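Local coordinates for protein deoxyribodipyrimidine photo-lyase (Oryza sativa Japonica Group, PDB 3UMV) that repairs ultraviolet-damaged DNA by using light and a bound FAD to split cyclobutane pyrimidine dimers back into single pyrimidines, at residues 186-189 and 190-194; 344-347 and 348-352; 461-464 and 465-469; 476-479 and 480-483. All coordinates share one frame; numbering follows the deposited sequence.

Contact 1 (186-189 and 190-194); sequences KTFR and GKVSK
Phe188 turns its CG anti to the backbone N (chi1 -174°), and Val192 sets CG1 beside its own backbone N (chi1 -63°), which brings the methyl over the phenyl ring. The pair is an i to i+4 contact on the helix 185-193. Val192 CG1 lies over one ring face, offset toward the rim, and makes a CH-pi contact 4.0 Å from the centroid of the Phe188 ring. Its closest ring atom is Phe188 CZ, at 3.7 Å. The other methyl, Val192 CG2, packs on the backbone, 3.4 Å from Phe188 O. That oxygen also takes the helical bond from Val192 N. Phe188 and Val192 are both buried. Their side chains meet Ala177 of the helix 174-177, and Phe188 also packs on Leu326 of the helix 310-333, a residue that probably binds FAD. Two charged residues pair outside the contact: Arg189 forms a salt bridge with Glu318, and Lys191 forms one with Glu182. Arg189 O accepts two bonds from one residue. Ser193 N and Ser193 OG each lie 2.9 Å from Arg189 O and reach it from opposite faces of the carbonyl plane.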
loop_
_atom_site.group_PDB
_atom_site.type_symbol
_atom_site.label_atom_id
_atom_site.label_comp_id
_atom_site.label_asym_id
_atom_site.label_seq_id
_atom_site.Cartn_x
_atom_site.Cartn_y
_atom_site.Cartn_z
ATOM N N LYS A 186 -18.387 8.485 -1.970
ATOM C CA LYS A 186 -19.154 9.709 -2.165
ATOM C C LYS A 186 -18.960 10.699 -1.021
ATOM O O LYS A 186 -18.643 11.882 -1.245
ATOM C CB LYS A 186 -20.634 9.395 -2.353
ATOM C CG LYS A 186 -21.452 10.613 -2.788
ATOM C CD LYS A 186 -21.920 11.448 -1.617
ATOM C CE LYS A 186 -22.620 12.709 -2.107
ATOM N NZ LYS A 186 -23.526 13.286 -1.075
ATOM N N THR A 187 -19.144 10.233 0.205
ATOM C CA THR A 187 -19.058 11.132 1.353
ATOM C C THR A 187 -17.620 11.577 1.603
ATOM O O THR A 187 -17.369 12.704 2.013
ATOM C CB THR A 187 -19.685 10.513 2.631
ATOM O OG1 THR A 187 -18.891 9.415 3.086
ATOM C CG2 THR A 187 -21.104 10.020 2.344
ATOM N N PHE A 188 -16.676 10.688 1.327
ATOM C CA PHE A 188 -15.271 11.030 1.442
ATOM C C PHE A 188 -14.872 12.064 0.376
ATOM O O PHE A 188 -14.196 13.051 0.674
ATOM C CB PHE A 188 -14.413 9.773 1.327
ATOM C CG PHE A 188 -12.964 10.021 1.586
ATOM C CD1 PHE A 188 -12.518 10.275 2.869
ATOM C CD2 PHE A 188 -12.044 10.010 0.547
ATOM C CE1 PHE A 188 -11.175 10.508 3.123
ATOM C CE2 PHE A 188 -10.704 10.237 0.795
ATOM C CZ PHE A 188 -10.270 10.488 2.086
ATOM N N ARG A 189 -15.322 11.857 -0.862
ATOM C CA ARG A 189 -15.041 12.810 -1.943
ATOM C C ARG A 189 -15.572 14.207 -1.623
ATOM O O ARG A 189 -14.941 15.215 -1.951
ATOM C CB ARG A 189 -15.648 12.307 -3.252
ATOM C CG ARG A 189 -15.305 13.124 -4.490
ATOM C CD ARG A 189 -16.141 12.626 -5.680
ATOM N NE ARG A 189 -16.084 11.167 -5.812
ATOM C CZ ARG A 189 -17.135 10.357 -5.713
ATOM N NH1 ARG A 189 -16.980 9.043 -5.849
ATOM N NH2 ARG A 189 -18.345 10.853 -5.485
ATOM N N GLY A 190 -16.731 14.271 -0.981
ATOM C CA GLY A 190 -17.325 15.546 -0.627
ATOM C C GLY A 190 -16.364 16.364 0.219
ATOM O O GLY A 190 -16.235 17.571 0.046
ATOM N N LYS A 191 -15.662 15.703 1.125
ATOM C CA LYS A 191 -14.729 16.407 1.995
ATOM C C LYS A 191 -13.404 16.763 1.327
ATOM O O LYS A 191 -12.945 17.899 1.428
ATOM C CB LYS A 191 -14.514 15.632 3.300
ATOM C CG LYS A 191 -15.768 15.618 4.156
ATOM C CD LYS A 191 -15.532 15.132 5.569
ATOM C CE LYS A 191 -16.858 14.907 6.248
ATOM N NZ LYS A 191 -16.708 14.261 7.572
ATOM N N VAL A 192 -12.797 15.813 0.625
ATOM C CA VAL A 192 -11.483 16.066 0.044
ATOM C C VAL A 192 -11.512 16.993 -1.182
ATOM O O VAL A 192 -10.562 17.730 -1.424
ATOM C CB VAL A 192 -10.694 14.761 -0.251
ATOM C CG1 VAL A 192 -10.422 14.012 1.052
ATOM C CG2 VAL A 192 -11.443 13.865 -1.221
ATOM N N SER A 193 -12.588 16.955 -1.958
ATOM C CA SER A 193 -12.645 17.795 -3.149
ATOM C C SER A 193 -12.558 19.272 -2.765
ATOM O O SER A 193 -12.020 20.089 -3.521
ATOM C CB SER A 193 -13.897 17.504 -3.978
ATOM O OG SER A 193 -15.065 17.789 -3.240
ATOM N N LYS A 194 -13.067 19.609 -1.582
ATOM C CA LYS A 194 -13.015 20.983 -1.072
ATOM C C LYS A 194 -11.604 21.517 -0.809
ATOM O O LYS A 194 -11.363 22.728 -0.883
ATOM C CB LYS A 194 -13.827 21.096 0.212
ATOM C CG LYS A 194 -15.324 20.957 0.014
ATOM C CD LYS A 194 -16.027 20.995 1.354
ATOM C CE LYS A 194 -17.523 20.851 1.206
ATOM N NZ LYS A 194 -18.169 20.866 2.544
#

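Contact 2 (344-347 and 348-352); sequences WEWA and RKTLM
Residues 345-352 form the first turns of the helix 345-353, with Trp344 at the N-cap, and Arg348 N, Lys349 N, Thr350 N and Leu351 N bond to the carbonyl oxygens of Trp344, Glu345, Trp346 and Ala347. Arg348 bends at chi3 (-84°) and folds its guanidinium back over the start of the helix. One face of that group covers Glu345 CA, and Arg348 NH2 comes within 3.3 Å of this carbon. Arg348 NE bonds to the carbonyl oxygen of Ala343, so the group is held by backbone and not by the Glu345 carboxylate. With an alanine here, the carbonyl of Ala343 would probably lose this donor and the backbone at Glu345 its cover. Glu345 extends its chain and crosses Lys349, with Glu345 CG 3.7 Å from Lys349 CD. Their charged ends stay 4.6 Å apart, from Glu345 OE1 to Lys349 NZ. A water closes the gap: it donates to Glu345 OE1 at 2.6 Å and accepts from Lys349 NZ at 2.8 Å. On another side of the helix, Thr350 CG2 sits 3.3 Å from Ala347 O, while its OG1 bonds to Lys457 N and ties the helix to a segment about a hundred residues later in the sequence. The i to i+4 charge pair on this exposed face is therefore water-mediated, and its attraction is probably weaker than if the charged atoms met directly.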
loop_
_atom_site.group_PDB
_atom_site.type_symbol
_atom_site.label_atom_id
_atom_site.label_comp_id
_atom_site.label_asym_id
_atom_site.label_seq_id
_atom_site.Cartn_x
_atom_site.Cartn_y
_atom_site.Cartn_z
ATOM N N TRP A 344 -19.996 -1.959 8.801
ATOM C CA TRP A 344 -21.117 -1.139 9.251
ATOM C C TRP A 344 -22.247 -2.017 9.805
ATOM O O TRP A 344 -22.377 -3.173 9.409
ATOM C CB TRP A 344 -21.616 -0.247 8.108
ATOM C CG TRP A 344 -21.271 1.222 8.264
ATOM C CD1 TRP A 344 -22.135 2.234 8.572
ATOM C CD2 TRP A 344 -19.981 1.834 8.107
ATOM N NE1 TRP A 344 -21.463 3.432 8.621
ATOM C CE2 TRP A 344 -20.142 3.212 8.338
ATOM C CE3 TRP A 344 -18.713 1.350 7.784
ATOM C CZ2 TRP A 344 -19.079 4.113 8.261
ATOM C CZ3 TRP A 344 -17.655 2.243 7.717
ATOM C CH2 TRP A 344 -17.844 3.608 7.952
ATOM N N GLU A 345 -23.066 -1.476 10.708
ATOM C CA GLU A 345 -24.114 -2.278 11.359
ATOM C C GLU A 345 -25.091 -2.954 10.385
ATOM O O GLU A 345 -25.479 -4.104 10.595
ATOM C CB GLU A 345 -24.878 -1.444 12.398
ATOM C CG GLU A 345 -25.738 -2.280 13.311
ATOM C CD GLU A 345 -26.538 -1.444 14.291
ATOM O OE1 GLU A 345 -27.114 -2.027 15.232
ATOM O OE2 GLU A 345 -26.599 -0.211 14.119
ATOM N N TRP A 346 -25.465 -2.270 9.306
ATOM C CA TRP A 346 -26.422 -2.851 8.372
ATOM C C TRP A 346 -25.850 -4.135 7.784
ATOM O O TRP A 346 -26.572 -5.101 7.576
ATOM C CB TRP A 346 -26.773 -1.871 7.251
ATOM C CG TRP A 346 -25.696 -1.695 6.209
ATOM C CD1 TRP A 346 -24.721 -0.747 6.198
ATOM C CD2 TRP A 346 -25.501 -2.487 5.024
ATOM N NE1 TRP A 346 -23.923 -0.899 5.086
ATOM C CE2 TRP A 346 -24.379 -1.961 4.353
ATOM C CE3 TRP A 346 -26.159 -3.595 4.473
ATOM C CZ2 TRP A 346 -23.904 -2.490 3.161
ATOM C CZ3 TRP A 346 -25.684 -4.127 3.283
ATOM C CH2 TRP A 346 -24.559 -3.569 2.644
ATOM N N ALA A 347 -24.549 -4.113 7.505
ATOM C CA ALA A 347 -23.872 -5.231 6.850
ATOM C C ALA A 347 -23.671 -6.376 7.832
ATOM O O ALA A 347 -23.867 -7.554 7.504
ATOM C CB ALA A 347 -22.555 -4.786 6.271
ATOM N N ARG A 348 -23.268 -6.040 9.052
ATOM C CA ARG A 348 -23.143 -7.075 10.072
ATOM C C ARG A 348 -24.457 -7.799 10.279
ATOM O O ARG A 348 -24.492 -9.027 10.320
ATOM C CB ARG A 348 -22.621 -6.493 11.388
ATOM C CG ARG A 348 -21.178 -6.009 11.278
ATOM C CD ARG A 348 -20.616 -5.419 12.567
ATOM N NE ARG A 348 -20.950 -4.008 12.782
ATOM C CZ ARG A 348 -21.759 -3.569 13.745
ATOM N NH1 ARG A 348 -22.352 -4.432 14.562
ATOM N NH2 ARG A 348 -21.985 -2.265 13.891
ATOM N N LYS A 349 -25.541 -7.041 10.382
ATOM C CA LYS A 349 -26.851 -7.635 10.650
ATOM C C LYS A 349 -27.336 -8.518 9.500
ATOM O O LYS A 349 -27.875 -9.606 9.716
ATOM C CB LYS A 349 -27.870 -6.552 10.982
ATOM C CG LYS A 349 -27.617 -5.921 12.344
ATOM C CD LYS A 349 -28.453 -4.676 12.567
ATOM C CE LYS A 349 -29.888 -5.009 12.878
ATOM N NZ LYS A 349 -30.737 -3.792 13.095
ATOM N N THR A 350 -27.142 -8.060 8.271
ATOM C CA THR A 350 -27.619 -8.849 7.144
ATOM C C THR A 350 -26.823 -10.146 7.011
ATOM O O THR A 350 -27.376 -11.187 6.697
ATOM C CB THR A 350 -27.629 -8.058 5.813
ATOM O OG1 THR A 350 -28.446 -8.755 4.865
ATOM C CG2 THR A 350 -26.238 -7.930 5.246
ATOM N N LEU A 351 -25.516 -10.081 7.264
ATOM C CA LEU A 351 -24.700 -11.283 7.238
ATOM C C LEU A 351 -25.105 -12.246 8.362
ATOM O O LEU A 351 -25.179 -13.460 8.141
ATOM C CB LEU A 351 -23.215 -10.925 7.294
ATOM C CG LEU A 351 -22.645 -10.431 5.958
ATOM C CD1 LEU A 351 -21.245 -9.861 6.137
ATOM C CD2 LEU A 351 -22.633 -11.572 4.940
ATOM N N MET A 352 -25.421 -11.701 9.536
ATOM C CA MET A 352 -25.864 -12.523 10.666
ATOM C C MET A 352 -27.212 -13.180 10.381
ATOM O O MET A 352 -27.412 -14.352 10.702
ATOM C CB MET A 352 -25.942 -11.697 11.956
ATOM C CG MET A 352 -24.577 -11.210 12.448
ATOM S SD MET A 352 -24.677 -10.110 13.868
ATOM C CE MET A 352 -25.272 -11.260 15.109
HETATM O O HOH W 1 -29.742 -2.313 15.273
#

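Contact 3 (461-464 and 465-469); sequences MNYA and GCKRK
The chain passes from an extended backbone at Asn462 into the helix 463-469, where Cys466 N bonds to Asn462 O and Lys467 N to Tyr463 O. Asn462 is the N-cap. Its CG lies between the backbone N and the carbonyl carbon (chi1 61°), which turns OD1 back over the first turn. Asn462 OD1 accepts from Gly465 N at 2.9 Å, with the donor 37° out of the amide carbonyl plane. A leucine in its place would probably leave Gly465 N without this capping acceptor and weaken the start of the helix. The side chain of Cys466 is buried, with its SG 3.6 Å from Asn462 O. Lys467 runs past the edge of the Tyr463 ring, its CE 4.0 Å from Tyr463 CE1. The same ring packs on Tyr398 of the helix 393-405 and on Leu377 of the helix 376-388. Arg468 bends at chi3 and lays one guanidinium face over Ala464 O, with Arg468 NH1 3.7 Å from that oxygen. Tyr463 lies about 7 Å, side chain to side chain, from Trp378, a predicted electron-transfer tryptophan. The bond from the Asn462 side chain to the third amide along is typical of an asparagine N-cap.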
loop_
_atom_site.group_PDB
_atom_site.type_symbol
_atom_site.label_atom_id
_atom_site.label_comp_id
_atom_site.label_asym_id
_atom_site.label_seq_id
_atom_site.Cartn_x
_atom_site.Cartn_y
_atom_site.Cartn_z
ATOM N N MET A 461 -22.258 -11.047 -7.039
ATOM C CA MET A 461 -21.738 -11.100 -8.400
ATOM C C MET A 461 -21.710 -12.565 -8.796
ATOM O O MET A 461 -21.520 -13.437 -7.945
ATOM C CB MET A 461 -20.325 -10.520 -8.474
ATOM C CG MET A 461 -20.203 -9.005 -8.221
ATOM S SD MET A 461 -18.458 -8.491 -8.105
ATOM C CE MET A 461 -17.985 -8.460 -9.839
ATOM N N ASN A 462 -21.916 -12.861 -10.077
ATOM C CA ASN A 462 -21.859 -14.259 -10.498
ATOM C C ASN A 462 -21.223 -14.445 -11.861
ATOM O O ASN A 462 -20.928 -13.464 -12.558
ATOM C CB ASN A 462 -23.225 -14.964 -10.396
ATOM C CG ASN A 462 -24.295 -14.336 -11.284
ATOM O OD1 ASN A 462 -24.018 -13.447 -12.097
ATOM N ND2 ASN A 462 -25.531 -14.817 -11.137
ATOM N N TYR A 463 -20.977 -15.710 -12.199
ATOM C CA TYR A 463 -20.315 -16.103 -13.432
ATOM C C TYR A 463 -21.084 -15.522 -14.609
ATOM O O TYR A 463 -20.503 -14.881 -15.482
ATOM C CB TYR A 463 -20.293 -17.634 -13.520
ATOM C CG TYR A 463 -19.415 -18.234 -14.600
ATOM C CD1 TYR A 463 -19.862 -18.343 -15.912
ATOM C CD2 TYR A 463 -18.156 -18.745 -14.294
ATOM C CE1 TYR A 463 -19.063 -18.915 -16.900
ATOM C CE2 TYR A 463 -17.355 -19.318 -15.268
ATOM C CZ TYR A 463 -17.811 -19.400 -16.571
ATOM O OH TYR A 463 -17.014 -19.970 -17.543
ATOM N N ALA A 464 -22.397 -15.740 -14.616
ATOM C CA ALA A 464 -23.240 -15.244 -15.702
ATOM C C ALA A 464 -23.101 -13.733 -15.880
ATOM O O ALA A 464 -23.126 -13.226 -16.999
ATOM C CB ALA A 464 -24.697 -15.629 -15.473
ATOM N N GLY A 465 -22.955 -13.019 -14.769
ATOM C CA GLY A 465 -22.811 -11.574 -14.808
ATOM C C GLY A 465 -21.513 -11.166 -15.467
ATOM O O GLY A 465 -21.449 -10.158 -16.177
ATOM N N CYS A 466 -20.469 -11.953 -15.233
ATOM C CA CYS A 466 -19.179 -11.697 -15.862
ATOM C C CYS A 466 -19.223 -11.986 -17.354
ATOM O O CYS A 466 -18.656 -11.233 -18.144
ATOM C CB CYS A 466 -18.080 -12.521 -15.201
ATOM S SG CYS A 466 -17.741 -12.001 -13.499
ATOM N N LYS A 467 -19.898 -13.071 -17.736
ATOM C CA LYS A 467 -19.968 -13.467 -19.144
ATOM C C LYS A 467 -20.581 -12.373 -20.008
ATOM O O LYS A 467 -20.181 -12.179 -21.160
ATOM C CB LYS A 467 -20.756 -14.769 -19.318
ATOM C CG LYS A 467 -19.896 -15.972 -19.675
ATOM C CD LYS A 467 -20.730 -17.072 -20.328
ATOM C CE LYS A 467 -19.869 -18.257 -20.758
ATOM N NZ LYS A 467 -18.816 -17.879 -21.747
ATOM N N ARG A 468 -21.554 -11.659 -19.451
ATOM C CA ARG A 468 -22.208 -10.579 -20.178
ATOM C C ARG A 468 -21.248 -9.426 -20.449
ATOM O O ARG A 468 -21.339 -8.766 -21.485
ATOM C CB ARG A 468 -23.425 -10.066 -19.407
ATOM C CG ARG A 468 -24.557 -11.069 -19.283
ATOM C CD ARG A 468 -25.792 -10.414 -18.682
ATOM N NE ARG A 468 -25.501 -9.762 -17.408
ATOM C CZ ARG A 468 -25.761 -10.292 -16.216
ATOM N NH1 ARG A 468 -26.329 -11.490 -16.130
ATOM N NH2 ARG A 468 -25.460 -9.624 -15.108
ATOM N N LYS A 469 -20.320 -9.196 -19.521
ATOM C CA LYS A 469 -19.477 -8.006 -19.566
ATOM C C LYS A 469 -18.205 -8.176 -20.396
ATOM O O LYS A 469 -17.775 -7.238 -21.064
ATOM C CB LYS A 469 -19.125 -7.546 -18.145
ATOM C CG LYS A 469 -20.336 -7.360 -17.234
ATOM C CD LYS A 469 -19.956 -6.792 -15.870
ATOM C CE LYS A 469 -19.616 -5.309 -15.965
ATOM N NZ LYS A 469 -19.176 -4.736 -14.659
#

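Contact 4 (476-479 and 480-483); sequences ISYV and KRLA
The long helix 472-489 near the C-terminus packs against the helix 376-388, and this contact spans about two turns of it. Tyr478 and Leu482, four residues apart, lie side by side and point the same way. Leu482 CD1 touches the phenol end of the ring, 3.4 Å from Tyr478 OH and 3.6 Å from Tyr478 CZ. A Tyr478 chi1 of 159° sets the ring beside Leu482, and the side chain also meets Glu384 of the helix 376-388. Arg481 folds back over Ser477 and Tyr478. It has two conformers, so its guanidinium contacts are uncertain; in one of them a guanidinium face lies over Tyr478 CA, toward the rim, with Arg481 NH1 3.7 Å from that carbon. Arg481 CG sits 3.2 Å from Ser477 O. That oxygen also takes the backbone bond from Arg481 N. Ser477 OG turns back to bond Asp473 O, one turn earlier. Ala483 N bonds to Val479 O at 2.8 Å. Val479 is buried against Leu383, while Ile476 meets Ala380 and Ala483 meets His387. Apolar residues facing a neighbouring helix, with Lys480 and Arg481 exposed, mark an amphipathic helix; it belongs to the helical part of the photolyase.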
loop_
_atom_site.group_PDB
_atom_site.type_symbol
_atom_site.label_atom_id
_atom_site.label_comp_id
_atom_site.label_asym_id
_atom_site.label_seq_id
_atom_site.Cartn_x
_atom_site.Cartn_y
_atom_site.Cartn_z
ATOM N N ILE A 476 -9.694 -16.844 -19.002
ATOM C CA ILE A 476 -9.295 -18.159 -18.538
ATOM C C ILE A 476 -8.088 -18.699 -19.307
ATOM O O ILE A 476 -7.130 -19.166 -18.688
ATOM C CB ILE A 476 -10.470 -19.136 -18.578
ATOM C CG1 ILE A 476 -11.489 -18.742 -17.507
ATOM C CG2 ILE A 476 -9.986 -20.560 -18.347
ATOM C CD1 ILE A 476 -12.831 -19.407 -17.685
ATOM N N SER A 477 -8.126 -18.594 -20.640
ATOM C CA SER A 477 -7.017 -19.001 -21.508
ATOM C C SER A 477 -5.727 -18.253 -21.207
ATOM O O SER A 477 -4.650 -18.851 -21.160
ATOM C CB SER A 477 -7.374 -18.777 -22.984
ATOM O OG SER A 477 -8.446 -19.608 -23.375
ATOM N N TYR A 478 -5.852 -16.936 -21.046
ATOM C CA TYR A 478 -4.741 -16.057 -20.695
ATOM C C TYR A 478 -4.076 -16.451 -19.374
ATOM O O TYR A 478 -2.854 -16.487 -19.273
ATOM C CB TYR A 478 -5.238 -14.613 -20.641
ATOM C CG TYR A 478 -4.386 -13.674 -19.827
ATOM C CD1 TYR A 478 -4.727 -13.357 -18.519
ATOM C CD2 TYR A 478 -3.249 -13.102 -20.368
ATOM C CE1 TYR A 478 -3.949 -12.491 -17.770
ATOM C CE2 TYR A 478 -2.465 -12.245 -19.638
ATOM C CZ TYR A 478 -2.812 -11.941 -18.343
ATOM O OH TYR A 478 -2.017 -11.077 -17.630
ATOM N N VAL A 479 -4.873 -16.758 -18.359
ATOM C CA VAL A 479 -4.283 -17.198 -17.097
ATOM C C VAL A 479 -3.628 -18.577 -17.223
ATOM O O VAL A 479 -2.542 -18.806 -16.684
ATOM C CB VAL A 479 -5.283 -17.200 -15.937
ATOM C CG1 VAL A 479 -4.609 -17.724 -14.679
ATOM C CG2 VAL A 479 -5.823 -15.790 -15.680
ATOM N N LYS A 480 -4.282 -19.493 -17.931
ATOM C CA LYS A 480 -3.702 -20.812 -18.180
ATOM C C LYS A 480 -2.290 -20.673 -18.755
ATOM O O LYS A 480 -1.360 -21.334 -18.303
ATOM C CB LYS A 480 -4.586 -21.621 -19.131
ATOM C CG LYS A 480 -4.174 -23.082 -19.274
ATOM C CD LYS A 480 -4.417 -23.594 -20.688
ATOM C CE LYS A 480 -5.856 -23.365 -21.135
ATOM N NZ LYS A 480 -6.076 -23.774 -22.556
ATOM N N ARG A 481 -2.131 -19.800 -19.744
ATOM C CA ARG A 481 -0.822 -19.583 -20.349
ATOM C C ARG A 481 0.182 -18.983 -19.365
ATOM O O ARG A 481 1.357 -19.348 -19.370
ATOM C CB ARG A 481 -0.941 -18.714 -21.602
ATOM C CG ARG A 481 -1.832 -19.319 -22.670
ATOM C CD ARG A 481 -1.647 -18.634 -24.007
ATOM N NE ARG A 481 -1.977 -17.215 -23.953
ATOM C CZ ARG A 481 -3.199 -16.726 -24.131
ATOM N NH1 ARG A 481 -3.406 -15.417 -24.069
ATOM N NH2 ARG A 481 -4.214 -17.545 -24.372
ATOM N N LEU A 482 -0.283 -18.066 -18.520
ATOM C CA LEU A 482 0.572 -17.465 -17.494
ATOM C C LEU A 482 1.037 -18.508 -16.478
ATOM O O LEU A 482 2.227 -18.603 -16.170
ATOM C CB LEU A 482 -0.163 -16.337 -16.764
ATOM C CG LEU A 482 0.160 -14.910 -17.208
ATOM C CD1 LEU A 482 -0.600 -13.898 -16.366
ATOM C CD2 LEU A 482 1.660 -14.650 -17.133
ATOM N N ALA A 483 0.091 -19.283 -15.957
ATOM C CA ALA A 483 0.407 -20.329 -14.989
ATOM C C ALA A 483 1.405 -21.328 -15.575
ATOM O O ALA A 483 2.376 -21.709 -14.923
ATOM C CB ALA A 483 -0.862 -21.037 -14.537
#

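Overall arrangement
The four contacts follow one another along the chain, each within a single helix: 185-193, 345-353, 463-469 and 472-489. Contact 1 lies close to FAD, its Phe188 side chain about 10 Å from the cofactor. Contact 2 has its centre 25 Å from that of contact 1, and their nearest atoms are about 7 Å apart. Contacts 3 and 4 lie on consecutive helices and touch where Tyr463 OH meets Ile476 CD1 at 4.2 Å. Both pack on the helix 376-388, which carries Trp378. Contacts 1 and 4 are farthest apart, with centres 40 Å apart. All four lie on helices, apart from the mixed sheet; contacts 3 and 4 sit on the side of the predicted electron-transfer tryptophan Trp378.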